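PDB 5T99: glycoside Hydrolase from Bacteroides uniformis, which probably hydrolyses galactosidic bonds in agarose-derived oligosaccharides, as a glycoside hydrolase of family 2 whose pocket binds the iminosugar galacto-isofagomine. Local coordinates for residues Trp260-Pro265 with Phe300-Glu305; Arg291-Thr296 with Thr444-Cys449; Phe295-Phe300 with Asn544-Gly549; Asp467-Asn472 with Leu488-Ser493. All coordinates share one frame; numbering follows the deposited sequence.

Contact 1: Trp260-Pro265 with Phe300-Glu305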
loop_
_atom_site.group_PDB
_atom_site.type_symbol
_atom_site.label_atom_id
_atom_site.label_comp_id
_atom_site.label_asym_id
_atom_site.label_seq_id
_atom_site.Cartn_x
_atom_site.Cartn_y
_atom_site.Cartn_z
ATOM N N TRP A 260 3.509 15.013 -15.089
ATOM C CA TRP A 260 3.639 13.940 -14.094
ATOM C C TRP A 260 4.106 12.699 -14.836
ATOM O O TRP A 260 3.476 12.273 -15.823
ATOM C CB TRP A 260 2.316 13.669 -13.368
ATOM C CG TRP A 260 2.368 12.606 -12.270
ATOM C CD1 TRP A 260 2.493 12.825 -10.922
ATOM C CD2 TRP A 260 2.252 11.181 -12.432
ATOM N NE1 TRP A 260 2.475 11.632 -10.244
ATOM C CE2 TRP A 260 2.341 10.608 -11.140
ATOM C CE3 TRP A 260 2.097 10.337 -13.538
ATOM C CZ2 TRP A 260 2.279 9.224 -10.920
ATOM C CZ3 TRP A 260 2.036 8.958 -13.327
ATOM C CH2 TRP A 260 2.126 8.415 -12.018
ATOM N N GLY A 261 5.234 12.156 -14.385
ATOM C CA GLY A 261 5.809 10.926 -14.940
ATOM C C GLY A 261 6.537 10.157 -13.852
ATOM O O GLY A 261 6.679 10.649 -12.743
ATOM N N GLN A 262 7.009 8.957 -14.183
ATOM C CA GLN A 262 7.593 8.045 -13.180
ATOM C C GLN A 262 8.922 8.549 -12.630
ATOM O O GLN A 262 9.167 8.421 -11.438
ATOM C CB GLN A 262 7.718 6.607 -13.722
ATOM C CG GLN A 262 6.382 6.078 -14.223
ATOM C CD GLN A 262 6.185 4.584 -14.011
ATOM O OE1 GLN A 262 6.710 3.763 -14.760
ATOM N NE2 GLN A 262 5.392 4.230 -13.006
ATOM N N LYS A 263 9.756 9.140 -13.485
ATOM C CA LYS A 263 11.014 9.739 -13.039
ATOM C C LYS A 263 10.761 11.070 -12.340
ATOM O O LYS A 263 11.391 11.360 -11.323
ATOM C CB LYS A 263 11.980 9.965 -14.209
ATOM C CG LYS A 263 12.412 8.717 -14.964
ATOM C CD LYS A 263 13.125 7.705 -14.069
ATOM C CE LYS A 263 12.203 6.548 -13.671
ATOM N NZ LYS A 263 12.820 5.624 -12.673
ATOM N N ASN A 264 9.854 11.873 -12.890
ATOM C CA ASN A 264 9.549 13.209 -12.362
ATOM C C ASN A 264 8.051 13.360 -12.065
ATOM O O ASN A 264 7.276 13.843 -12.902
ATOM C CB ASN A 264 10.092 14.266 -13.314
ATOM C CG ASN A 264 11.623 14.245 -13.356
ATOM O OD1 ASN A 264 12.278 14.681 -12.405
ATOM N ND2 ASN A 264 12.195 13.691 -14.433
ATOM N N PRO A 265 7.637 12.893 -10.871
ATOM C CA PRO A 265 6.230 12.848 -10.465
ATOM C C PRO A 265 5.744 14.192 -9.908
ATOM O O PRO A 265 5.407 14.330 -8.718
ATOM C CB PRO A 265 6.229 11.747 -9.411
ATOM C CG PRO A 265 7.573 11.876 -8.767
ATOM C CD PRO A 265 8.506 12.238 -9.871
ATOM N N PHE A 300 0.101 -0.701 -22.942
ATOM C CA PHE A 300 -0.328 0.469 -22.177
ATOM C C PHE A 300 0.668 1.601 -22.431
ATOM O O PHE A 300 1.869 1.359 -22.635
ATOM C CB PHE A 300 -0.405 0.138 -20.673
ATOM C CG PHE A 300 -1.333 1.036 -19.898
ATOM C CD1 PHE A 300 -2.657 0.669 -19.678
ATOM C CD2 PHE A 300 -0.890 2.257 -19.398
ATOM C CE1 PHE A 300 -3.523 1.509 -18.977
ATOM C CE2 PHE A 300 -1.745 3.099 -18.701
ATOM C CZ PHE A 300 -3.066 2.732 -18.496
ATOM N N PHE A 301 0.164 2.832 -22.415
ATOM C CA PHE A 301 0.959 3.996 -22.762
ATOM C C PHE A 301 0.796 5.102 -21.725
ATOM O O PHE A 301 -0.321 5.427 -21.334
ATOM C CB PHE A 301 0.576 4.506 -24.158
ATOM C CG PHE A 301 0.870 3.526 -25.255
ATOM C CD1 PHE A 301 2.047 3.614 -25.991
ATOM C CD2 PHE A 301 -0.031 2.498 -25.547
ATOM C CE1 PHE A 301 2.330 2.691 -27.004
ATOM C CE2 PHE A 301 0.245 1.563 -26.543
ATOM C CZ PHE A 301 1.431 1.662 -27.277
ATOM N N LEU A 302 1.930 5.664 -21.302
ATOM C CA LEU A 302 1.988 6.802 -20.390
ATOM C C LEU A 302 2.721 7.947 -21.092
ATOM O O LEU A 302 3.879 7.793 -21.501
ATOM C CB LEU A 302 2.721 6.411 -19.096
ATOM C CG LEU A 302 2.944 7.526 -18.070
ATOM C CD1 LEU A 302 1.616 8.078 -17.578
ATOM C CD2 LEU A 302 3.782 7.037 -16.902
ATOM N N ASN A 303 2.052 9.089 -21.235
ATOM C CA ASN A 303 2.646 10.269 -21.887
ATOM C C ASN A 303 3.223 9.949 -23.290
ATOM O O ASN A 303 4.304 10.408 -23.674
ATOM C CB ASN A 303 3.677 10.920 -20.940
ATOM C CG ASN A 303 3.031 11.493 -19.690
ATOM O OD1 ASN A 303 1.902 11.992 -19.748
ATOM N ND2 ASN A 303 3.732 11.426 -18.549
ATOM N N GLY A 304 2.474 9.139 -24.032
ATOM C CA GLY A 304 2.833 8.738 -25.378
ATOM C C GLY A 304 3.871 7.643 -25.537
ATOM O O GLY A 304 4.220 7.330 -26.662
ATOM N N GLU A 305 4.371 7.063 -24.441
ATOM C CA GLU A 305 5.416 6.027 -24.493
ATOM C C GLU A 305 4.867 4.734 -23.895
ATOM O O GLU A 305 4.085 4.770 -22.938
ATOM C CB GLU A 305 6.662 6.455 -23.708
ATOM C CG GLU A 305 7.302 7.782 -24.147
ATOM C CD GLU A 305 8.049 7.693 -25.478
ATOM O OE1 GLU A 305 7.886 8.614 -26.315
ATOM O OE2 GLU A 305 8.802 6.709 -25.694
#

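Contact 2: Arg291-Thr296 with Thr444-Cys449. With EDO (1,2-ethanediol), chain J.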
loop_
_atom_site.group_PDB
_atom_site.type_symbol
_atom_site.label_atom_id
_atom_site.label_comp_id
_atom_site.label_asym_id
_atom_site.label_seq_id
_atom_site.Cartn_x
_atom_site.Cartn_y
_atom_site.Cartn_z
ATOM N N ARG A 291 -0.803 14.091 -16.795
ATOM C CA ARG A 291 -0.295 12.992 -17.606
ATOM C C ARG A 291 -1.444 12.432 -18.415
ATOM O O ARG A 291 -2.599 12.512 -17.985
ATOM C CB ARG A 291 0.384 11.902 -16.737
ATOM C CG ARG A 291 -0.489 10.760 -16.198
ATOM C CD ARG A 291 -1.414 11.228 -15.105
ATOM N NE ARG A 291 -2.326 10.175 -14.635
ATOM C CZ ARG A 291 -3.540 9.903 -15.138
ATOM N NH1 ARG A 291 -4.269 8.940 -14.586
ATOM N NH2 ARG A 291 -4.043 10.571 -16.184
ATOM N N LYS A 292 -1.115 11.898 -19.587
ATOM C CA LYS A 292 -2.076 11.181 -20.417
ATOM C C LYS A 292 -1.809 9.678 -20.329
ATOM O O LYS A 292 -0.658 9.236 -20.143
ATOM C CB LYS A 292 -2.065 11.650 -21.883
ATOM C CG LYS A 292 -0.764 11.452 -22.650
ATOM C CD LYS A 292 -0.833 12.126 -24.019
ATOM C CE LYS A 292 0.488 12.072 -24.782
ATOM N NZ LYS A 292 0.717 13.272 -25.637
ATOM N N ILE A 293 -2.892 8.912 -20.420
ATOM C CA ILE A 293 -2.808 7.460 -20.476
ATOM C C ILE A 293 -3.642 6.953 -21.634
ATOM O O ILE A 293 -4.610 7.571 -22.049
ATOM C CB ILE A 293 -3.221 6.766 -19.155
ATOM C CG1 ILE A 293 -4.624 7.188 -18.703
ATOM C CG2 ILE A 293 -2.178 7.032 -18.074
ATOM C CD1 ILE A 293 -5.285 6.186 -17.789
ATOM N N CYS A 294 -3.251 5.801 -22.136
ATOM C CA CYS A 294 -3.831 5.257 -23.346
ATOM C C CYS A 294 -3.503 3.768 -23.366
ATOM O O CYS A 294 -2.467 3.360 -22.859
ATOM C CB CYS A 294 -3.220 5.974 -24.560
ATOM S SG CYS A 294 -4.167 5.783 -26.069
ATOM N N PHE A 295 -4.389 2.955 -23.927
ATOM C CA PHE A 295 -4.108 1.535 -24.081
ATOM C C PHE A 295 -4.684 1.040 -25.406
ATOM O O PHE A 295 -5.691 1.558 -25.902
ATOM C CB PHE A 295 -4.673 0.738 -22.892
ATOM C CG PHE A 295 -6.167 0.663 -22.890
ATOM C CD1 PHE A 295 -6.824 -0.386 -23.521
ATOM C CD2 PHE A 295 -6.922 1.678 -22.317
ATOM C CE1 PHE A 295 -8.215 -0.428 -23.561
ATOM C CE2 PHE A 295 -8.313 1.635 -22.346
ATOM C CZ PHE A 295 -8.956 0.579 -22.967
ATOM N N THR A 296 -4.013 0.049 -25.976
ATOM C CA THR A 296 -4.535 -0.728 -27.095
ATOM C C THR A 296 -4.454 -2.197 -26.711
ATOM O O THR A 296 -3.980 -2.547 -25.619
ATOM C CB THR A 296 -3.708 -0.492 -28.361
ATOM O OG1 THR A 296 -2.420 -1.118 -28.230
ATOM C CG2 THR A 296 -3.535 1.019 -28.605
ATOM N N THR A 444 -11.993 8.219 -18.044
ATOM C CA THR A 444 -10.573 8.556 -18.293
ATOM C C THR A 444 -9.582 7.468 -17.864
ATOM O O THR A 444 -8.363 7.648 -18.013
ATOM C CB THR A 444 -10.146 9.871 -17.594
ATOM O OG1 THR A 444 -9.981 9.647 -16.191
ATOM C CG2 THR A 444 -11.166 10.978 -17.834
ATOM N N ARG A 445 -10.101 6.373 -17.304
ATOM C CA ARG A 445 -9.293 5.254 -16.837
ATOM C C ARG A 445 -10.019 3.957 -17.149
ATOM O O ARG A 445 -11.225 3.868 -16.926
ATOM C CB ARG A 445 -9.091 5.346 -15.330
ATOM C CG ARG A 445 -8.221 6.506 -14.864
ATOM C CD ARG A 445 -8.074 6.471 -13.350
ATOM N NE ARG A 445 -7.354 7.622 -12.806
ATOM C CZ ARG A 445 -7.861 8.837 -12.599
ATOM N NH1 ARG A 445 -9.123 9.129 -12.893
ATOM N NH2 ARG A 445 -7.075 9.787 -12.092
ATOM N N PRO A 446 -9.298 2.949 -17.669
ATOM C CA PRO A 446 -9.950 1.676 -17.994
ATOM C C PRO A 446 -10.334 0.837 -16.788
ATOM O O PRO A 446 -9.704 0.943 -15.735
ATOM C CB PRO A 446 -8.890 0.941 -18.817
ATOM C CG PRO A 446 -7.604 1.537 -18.382
ATOM C CD PRO A 446 -7.913 2.981 -18.186
ATOM N N SER A 447 -11.374 0.019 -16.956
ATOM C CA SER A 447 -11.721 -1.015 -15.992
ATOM C C SER A 447 -10.871 -2.255 -16.241
ATOM O O SER A 447 -10.412 -2.506 -17.353
ATOM C CB SER A 447 -13.192 -1.384 -16.123
ATOM O OG SER A 447 -13.482 -1.913 -17.407
ATOM N N THR A 448 -10.683 -3.042 -15.195
ATOM C CA THR A 448 -9.968 -4.301 -15.296
ATOM C C THR A 448 -10.490 -5.262 -14.230
ATOM O O THR A 448 -11.379 -4.913 -13.440
ATOM C CB THR A 448 -8.443 -4.065 -15.156
ATOM O OG1 THR A 448 -7.705 -5.256 -15.476
ATOM C CG2 THR A 448 -8.097 -3.607 -13.751
ATOM N N CYS A 449 -9.932 -6.470 -14.225
ATOM C CA CYS A 449 -10.319 -7.517 -13.288
ATOM C C CYS A 449 -9.223 -8.576 -13.282
ATOM O O CYS A 449 -8.524 -8.754 -14.287
ATOM C CB CYS A 449 -11.672 -8.125 -13.700
ATOM S SG CYS A 449 -12.498 -9.125 -12.439
HETATM C C1 EDO J . -6.346 12.984 -13.268
HETATM O O1 EDO J . -7.746 12.874 -12.899
HETATM C C2 EDO J . -5.695 14.274 -12.756
HETATM O O2 EDO J . -4.634 14.026 -11.808
HETATM O O HOH W 1 -6.605 9.471 -16.161
#

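Contact 3: Phe295-Phe300 with Asn544-Gly549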
loop_
_atom_site.group_PDB
_atom_site.type_symbol
_atom_site.label_atom_id
_atom_site.label_comp_id
_atom_site.label_asym_id
_atom_site.label_seq_id
_atom_site.Cartn_x
_atom_site.Cartn_y
_atom_site.Cartn_z
ATOM N N PHE A 295 -4.389 2.955 -23.927
ATOM C CA PHE A 295 -4.108 1.535 -24.081
ATOM C C PHE A 295 -4.684 1.040 -25.406
ATOM O O PHE A 295 -5.691 1.558 -25.902
ATOM C CB PHE A 295 -4.673 0.738 -22.892
ATOM C CG PHE A 295 -6.167 0.663 -22.890
ATOM C CD1 PHE A 295 -6.824 -0.386 -23.521
ATOM C CD2 PHE A 295 -6.922 1.678 -22.317
ATOM C CE1 PHE A 295 -8.215 -0.428 -23.561
ATOM C CE2 PHE A 295 -8.313 1.635 -22.346
ATOM C CZ PHE A 295 -8.956 0.579 -22.967
ATOM N N THR A 296 -4.013 0.049 -25.976
ATOM C CA THR A 296 -4.535 -0.728 -27.095
ATOM C C THR A 296 -4.454 -2.197 -26.711
ATOM O O THR A 296 -3.980 -2.547 -25.619
ATOM C CB THR A 296 -3.708 -0.492 -28.361
ATOM O OG1 THR A 296 -2.420 -1.118 -28.230
ATOM C CG2 THR A 296 -3.535 1.019 -28.605
ATOM N N LYS A 297 -4.889 -3.062 -27.615
ATOM C CA LYS A 297 -4.689 -4.507 -27.433
ATOM C C LYS A 297 -3.191 -4.899 -27.283
ATOM O O LYS A 297 -2.886 -5.963 -26.742
ATOM C CB LYS A 297 -5.350 -5.276 -28.590
ATOM C CG LYS A 297 -4.663 -5.096 -29.935
ATOM C CD LYS A 297 -5.493 -5.638 -31.085
ATOM C CE LYS A 297 -4.666 -5.699 -32.373
ATOM N NZ LYS A 297 -3.467 -6.600 -32.264
ATOM N N ASP A 298 -2.278 -4.043 -27.764
ATOM C CA ASP A 298 -0.830 -4.324 -27.781
ATOM C C ASP A 298 -0.013 -3.723 -26.655
ATOM O O ASP A 298 1.183 -3.993 -26.566
ATOM C CB ASP A 298 -0.237 -3.904 -29.123
ATOM C CG ASP A 298 -0.754 -4.756 -30.274
ATOM O OD1 ASP A 298 -1.109 -5.947 -30.063
ATOM O OD2 ASP A 298 -0.807 -4.224 -31.400
ATOM N N GLY A 299 -0.641 -2.934 -25.787
ATOM C CA GLY A 299 0.055 -2.412 -24.606
ATOM C C GLY A 299 -0.560 -1.182 -23.989
ATOM O O GLY A 299 -1.595 -0.688 -24.446
ATOM N N PHE A 300 0.101 -0.701 -22.942
ATOM C CA PHE A 300 -0.328 0.469 -22.177
ATOM C C PHE A 300 0.668 1.601 -22.431
ATOM O O PHE A 300 1.869 1.359 -22.635
ATOM C CB PHE A 300 -0.405 0.138 -20.673
ATOM C CG PHE A 300 -1.333 1.036 -19.898
ATOM C CD1 PHE A 300 -2.657 0.669 -19.678
ATOM C CD2 PHE A 300 -0.890 2.257 -19.398
ATOM C CE1 PHE A 300 -3.523 1.509 -18.977
ATOM C CE2 PHE A 300 -1.745 3.099 -18.701
ATOM C CZ PHE A 300 -3.066 2.732 -18.496
ATOM N N ASN A 544 5.955 -13.057 -24.707
ATOM C CA ASN A 544 4.638 -12.467 -24.995
ATOM C C ASN A 544 4.665 -10.943 -24.752
ATOM O O ASN A 544 4.096 -10.451 -23.766
ATOM C CB ASN A 544 3.557 -13.164 -24.153
ATOM C CG ASN A 544 3.394 -14.646 -24.507
ATOM O OD1 ASN A 544 2.768 -14.997 -25.515
ATOM N ND2 ASN A 544 3.953 -15.524 -23.675
ATOM N N PRO A 545 5.313 -10.184 -25.671
ATOM C CA PRO A 545 5.469 -8.719 -25.537
ATOM C C PRO A 545 4.175 -7.889 -25.434
ATOM O O PRO A 545 4.219 -6.769 -24.933
ATOM C CB PRO A 545 6.242 -8.316 -26.806
ATOM C CG PRO A 545 6.083 -9.444 -27.759
ATOM C CD PRO A 545 5.894 -10.682 -26.938
ATOM N N ARG A 546 3.051 -8.425 -25.913
ATOM C CA ARG A 546 1.756 -7.752 -25.780
ATOM C C ARG A 546 1.305 -7.637 -24.327
ATOM O O ARG A 546 0.588 -6.701 -23.985
ATOM C CB ARG A 546 0.670 -8.449 -26.628
ATOM C CG ARG A 546 0.886 -8.339 -28.148
ATOM C CD ARG A 546 -0.262 -8.922 -28.976
ATOM N NE ARG A 546 -1.564 -8.416 -28.516
ATOM C CZ ARG A 546 -2.697 -9.119 -28.377
ATOM N NH1 ARG A 546 -2.786 -10.412 -28.687
ATOM N NH2 ARG A 546 -3.784 -8.501 -27.924
ATOM N N PHE A 547 1.700 -8.593 -23.486
ATOM C CA PHE A 547 1.378 -8.522 -22.062
ATOM C C PHE A 547 2.041 -7.280 -21.459
ATOM O O PHE A 547 3.231 -7.045 -21.651
ATOM C CB PHE A 547 1.756 -9.813 -21.308
ATOM C CG PHE A 547 0.657 -10.844 -21.294
ATOM C CD1 PHE A 547 0.048 -11.221 -20.109
ATOM C CD2 PHE A 547 0.202 -11.416 -22.492
ATOM C CE1 PHE A 547 -0.983 -12.141 -20.107
ATOM C CE2 PHE A 547 -0.838 -12.345 -22.492
ATOM C CZ PHE A 547 -1.426 -12.705 -21.295
ATOM N N MET A 548 1.238 -6.482 -20.753
ATOM C CA MET A 548 1.648 -5.155 -20.296
ATOM C C MET A 548 2.604 -5.225 -19.122
ATOM O O MET A 548 3.303 -4.237 -18.838
ATOM C CB MET A 548 0.433 -4.326 -19.886
ATOM C CG MET A 548 -0.556 -4.073 -21.017
ATOM S SD MET A 548 -2.074 -3.332 -20.413
ATOM C CE MET A 548 -3.071 -3.381 -21.897
ATOM N N GLY A 549 2.605 -6.369 -18.431
ATOM C CA GLY A 549 3.513 -6.624 -17.312
ATOM C C GLY A 549 2.927 -7.598 -16.300
ATOM O O GLY A 549 1.998 -8.350 -16.610
HETATM O O HOH W 2 -2.100 -6.331 -24.196
#

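Contact 4: Asp467-Asn472 with Leu488-Ser493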
loop_
_atom_site.group_PDB
_atom_site.type_symbol
_atom_site.label_atom_id
_atom_site.label_comp_id
_atom_site.label_asym_id
_atom_site.label_seq_id
_atom_site.Cartn_x
_atom_site.Cartn_y
_atom_site.Cartn_z
ATOM N N ASP A 467 -12.281 -3.363 -19.796
ATOM C CA ASP A 467 -11.410 -2.823 -20.835
ATOM C C ASP A 467 -10.109 -3.632 -21.007
ATOM O O ASP A 467 -9.621 -3.804 -22.130
ATOM C CB ASP A 467 -11.080 -1.345 -20.540
ATOM C CG ASP A 467 -12.296 -0.435 -20.613
ATOM O OD1 ASP A 467 -13.029 -0.477 -21.624
ATOM O OD2 ASP A 467 -12.510 0.345 -19.661
ATOM N N ILE A 468 -9.536 -4.092 -19.896
ATOM C CA ILE A 468 -8.244 -4.792 -19.904
ATOM C C ILE A 468 -8.350 -6.008 -18.985
ATOM O O ILE A 468 -8.744 -5.881 -17.817
ATOM C CB ILE A 468 -7.083 -3.880 -19.440
ATOM C CG1 ILE A 468 -6.986 -2.601 -20.305
ATOM C CG2 ILE A 468 -5.755 -4.622 -19.525
ATOM C CD1 ILE A 468 -6.098 -1.518 -19.724
ATOM N N ALA A 469 -7.998 -7.179 -19.522
ATOM C CA ALA A 469 -8.084 -8.441 -18.781
ATOM C C ALA A 469 -6.762 -8.768 -18.061
ATOM O O ALA A 469 -5.689 -8.801 -18.689
ATOM C CB ALA A 469 -8.462 -9.577 -19.726
ATOM N N GLY A 470 -6.850 -9.006 -16.753
ATOM C CA GLY A 470 -5.720 -9.491 -15.973
ATOM C C GLY A 470 -5.802 -10.991 -15.732
ATOM O O GLY A 470 -6.854 -11.488 -15.348
ATOM N N MET A 471 -4.693 -11.706 -15.942
ATOM C CA MET A 471 -4.606 -13.143 -15.632
ATOM C C MET A 471 -3.807 -13.401 -14.354
ATOM O O MET A 471 -2.692 -12.893 -14.195
ATOM C CB MET A 471 -3.952 -13.898 -16.787
ATOM C CG MET A 471 -4.705 -13.780 -18.093
ATOM S SD MET A 471 -3.944 -14.748 -19.394
ATOM C CE MET A 471 -4.654 -16.346 -19.067
ATOM N N ASN A 472 -4.377 -14.199 -13.454
ATOM C CA ASN A 472 -3.683 -14.636 -12.242
ATOM C C ASN A 472 -3.081 -16.020 -12.434
ATOM O O ASN A 472 -3.814 -16.989 -12.606
ATOM C CB ASN A 472 -4.643 -14.666 -11.061
ATOM C CG ASN A 472 -5.049 -13.291 -10.611
ATOM O OD1 ASN A 472 -4.887 -12.310 -11.347
ATOM N ND2 ASN A 472 -5.554 -13.197 -9.382
ATOM N N LEU A 488 -8.253 -8.869 -26.933
ATOM C CA LEU A 488 -8.205 -8.477 -25.520
ATOM C C LEU A 488 -6.834 -7.873 -25.153
ATOM O O LEU A 488 -5.807 -8.487 -25.423
ATOM C CB LEU A 488 -8.460 -9.677 -24.615
ATOM C CG LEU A 488 -9.814 -10.348 -24.746
ATOM C CD1 LEU A 488 -9.823 -11.585 -23.864
ATOM C CD2 LEU A 488 -10.931 -9.381 -24.374
ATOM N N PRO A 489 -6.823 -6.673 -24.533
ATOM C CA PRO A 489 -5.590 -6.213 -23.887
ATOM C C PRO A 489 -5.363 -7.020 -22.608
ATOM O O PRO A 489 -6.340 -7.306 -21.889
ATOM C CB PRO A 489 -5.875 -4.739 -23.567
ATOM C CG PRO A 489 -7.113 -4.379 -24.326
ATOM C CD PRO A 489 -7.889 -5.653 -24.461
ATOM N N LEU A 490 -4.098 -7.374 -22.334
ATOM C CA LEU A 490 -3.751 -8.359 -21.305
ATOM C C LEU A 490 -2.561 -7.947 -20.447
ATOM O O LEU A 490 -1.660 -7.236 -20.901
ATOM C CB LEU A 490 -3.455 -9.726 -21.948
ATOM C CG LEU A 490 -4.654 -10.440 -22.572
ATOM C CD1 LEU A 490 -4.216 -11.403 -23.661
ATOM C CD2 LEU A 490 -5.466 -11.177 -21.525
ATOM N N TYR A 491 -2.575 -8.403 -19.200
ATOM C CA TYR A 491 -1.421 -8.321 -18.318
ATOM C C TYR A 491 -1.542 -9.407 -17.258
ATOM O O TYR A 491 -2.593 -10.019 -17.111
ATOM C CB TYR A 491 -1.306 -6.918 -17.675
ATOM C CG TYR A 491 -2.395 -6.613 -16.690
ATOM C CD1 TYR A 491 -2.176 -6.688 -15.318
ATOM C CD2 TYR A 491 -3.657 -6.269 -17.132
ATOM C CE1 TYR A 491 -3.200 -6.417 -14.420
ATOM C CE2 TYR A 491 -4.680 -6.010 -16.245
ATOM C CZ TYR A 491 -4.454 -6.094 -14.891
ATOM O OH TYR A 491 -5.487 -5.839 -14.023
ATOM N N GLY A 492 -0.463 -9.650 -16.528
ATOM C CA GLY A 492 -0.483 -10.588 -15.416
ATOM C C GLY A 492 -0.902 -9.855 -14.165
ATOM O O GLY A 492 -0.091 -9.161 -13.544
ATOM N N SER A 493 -2.168 -9.992 -13.786
ATOM C CA SER A 493 -2.679 -9.291 -12.596
ATOM C C SER A 493 -2.161 -9.855 -11.279
ATOM O O SER A 493 -2.168 -9.153 -10.270
ATOM C CB SER A 493 -4.205 -9.227 -12.599
ATOM O OG SER A 493 -4.780 -10.432 -13.058
#

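Contact 1: Trp260-Pro265 with Phe300-Glu305
The backbone oxygen Trp260 O takes a hydrogen bond from the side-chain amide of Asn303, ND2 lying 2.9 Å away with an angle of 152° at the hydrogen. This joins a loop between strands 245-255 and 268-276 to the type I' turn Leu302-Glu305, which connects strand 299-302 of the N-terminal hairpin to strand 305-313, the first of the TIM barrel. Trp260 O sits in the plane of the amide, while ND2 is tilted 27° from the plane of the carbonyl. The other end of the amide is engaged as well, OD1 accepting from Lys292 N, and the two bonds together fix the rotation of the group. Replacing Asn303 with leucine is likely to leave both Trp260 O and Lys292 N without these side-chain mates. Inside the turn, Leu302 N bonds to Glu305 O at 2.8 Å and Glu305 N returns to Leu302 O.

Next to the amide comes an apolar patch. Leu302 holds its CG trans to the backbone nitrogen (chi1 176°), which carries both methyls to the loop. Leu302 CD1 stands at the edge of the Trp260 indole, 4.4 Å from CZ3; the indole NE1 donates to Asp361 O. The Gln262 amide is likewise occupied elsewhere, its NE2 donating to Asn343 O and Gly364 O, and the chain leading to it offers its aliphatic part: Gln262 CG rests 3.9 Å from Leu302 CD2.

Contact 2: Arg291-Thr296 with Thr444-Cys449
Phe295 and Ile293 project from the same side of strand 293-296 onto the chain just ahead of strand 447-451, and here the contact is close. The Phe295 ring and the Pro446 ring run past each other in opposite directions, with CE2 3.6 Å from Pro446 CB. Next along the strand, Ile293 CD1 lies 3.4 Å from Thr444 O and reaches the CD of Pro446 and the CG of Arg445, so a single methyl touches three successive residues. Its CG1 stands between the backbone nitrogen and the carbonyl carbon (chi1 55°), pointing the longer branch across the gap.

Toward Arg291 the fit becomes looser and wetter. The Arg291 and Arg445 chains pass at roughly a right angle with their guanidinium planes 59° apart, and Arg291 NH1 comes within 3.8 Å of Arg445 NE. The like charges are probably tolerated because Arg445 forms a salt bridge with Asp442 and donates to Val409 O, while Arg291 NE donates to Pro407 O. A water accepts from Arg291 NH2 at 2.8 Å and donates to Thr444 O, sitting over one face of the Arg445 guanidinium. An ethanediol, probably from the crystallisation liquor, places C1 over a face of Arg291 and takes a weak bond from Arg445 NH2 through O1. Such an N-terminal hairpin, packed on residues that precede a barrel strand, forms a floor at the N-terminal end of the TIM barrel.

Contact 3: Phe295-Phe300 with Asn544-Gly549
Two type I turns, Thr296-Gly299 and Asn544-Phe547, meet here, with Asp298 CA only 4.7 Å from Arg546 CA. Arg546 carries the polar side. A bend at chi3 (49°) swings its guanidinium over the hairpin turn, where NH2 donates to Lys297 O at 2.9 Å and NE adds a weak second bond to the same oxygen. The carbonyl lies in the guanidinium plane, yet the donor stands well above the carbonyl plane, 50° out of it. Arg546 NE also forms a salt bridge with Asp298 OD1 at 2.9 Å; carboxylate and guanidinium are nearly perpendicular, 82° apart, so this is a one-oxygen contact and not a side-on pair. Lys297 NZ reaches the same OD1 more weakly at 3.3 Å, which makes a three-residue network around one carboxylate oxygen. The turn is braced from within by an ST turn, Thr296 OG1 accepting from Asp298 N at 3.0 Å. A water lies 2.7 Å from both Lys297 O and Arg546 O.

Beside this polar group the Met548 chain runs extended along the hairpin. Met548 CE packs 3.9 Å from Gly299 C, and Met548 SD sits at the edge of the Phe300 ring, 5.4 Å from the centroid, a Met-aromatic contact. Ile468 of strand 468-472 and Pro489, just ahead of strand 490-495, also touch Met548. The hairpin 293-302 is thus pinned beside the entry to strand 549-552, the last parallel strand of the TIM barrel.

Contact 4: Asp467-Asn472 with Leu488-Ser493
Met471 N donates to Tyr491 O at 2.9 Å and 167°, the straightest rung of a parallel ladder in which Ala469 N bonds to Pro489 O and Tyr491 N to Ala469 O. The following rung, Ser493 N to Met471 O, is weak where the chain turns a corner at Ser493. There the side chains take over. Ser493 OG donates almost straight along the C=O direction of Asn472 OD1; the modelled 2.5 Å is very short, so its exact length is doubtful. The amide nitrogen of Asn472 in turn donates to Glu417 OE2 and, weakly, to Asn416 OD1, two residues lining the galacto-isofagomine pocket, and the Asn472 side chain is itself about 5 Å from the ligand. Leucine in place of Asn472 would probably leave Ser493 OG without this acceptor and Glu417 OE2 without this donor.

Away from the pocket, Gly470 lays its CA over one face of the Tyr491 ring, 3.9 Å from the centroid, a CH-pi contact possible because no side chain intervenes. Ile468 CG2 meets the ring edge, 3.6 Å from Tyr491 CD2, and Tyr491 OH bonds with Thr448 OG1. On the other face of the sheet from the Tyr491 ring, Ala469 CB packs 3.8 Å from Leu490 CD2. Leu490 and Met471 pack on helices 456-459 and 478-484, and Ala469 on the first of them; helix 478-484 links the two strands in a beta-alpha-beta crossover, while strands 447-451 and 549-552 flank the pair in the barrel.

How the contacts relate
From the N terminus, contact 1 opens first, in a loop of the beta-rich region ahead of the barrel, and closes a short span at the turn after the hairpin, just ahead of the first barrel strand. Before it closes, contacts 2 and 3 have both started from strand 293-296, so contact 1 crosses each of them. Contact 2 ends at the fifth parallel strand, 447-451; contact 3 reaches on to the eighth, 549-552, and the loop it closes encloses contact 4, a local pairing of strands six and seven. The hairpin 293-302 links the first three contacts, and Phe300 also packs on Ile468 of contact 4. Thr448 bonds to Ile468 and Tyr491, joining contacts 2 and 4, while Leu490 and Gly492 bond to Met548 and Gly549.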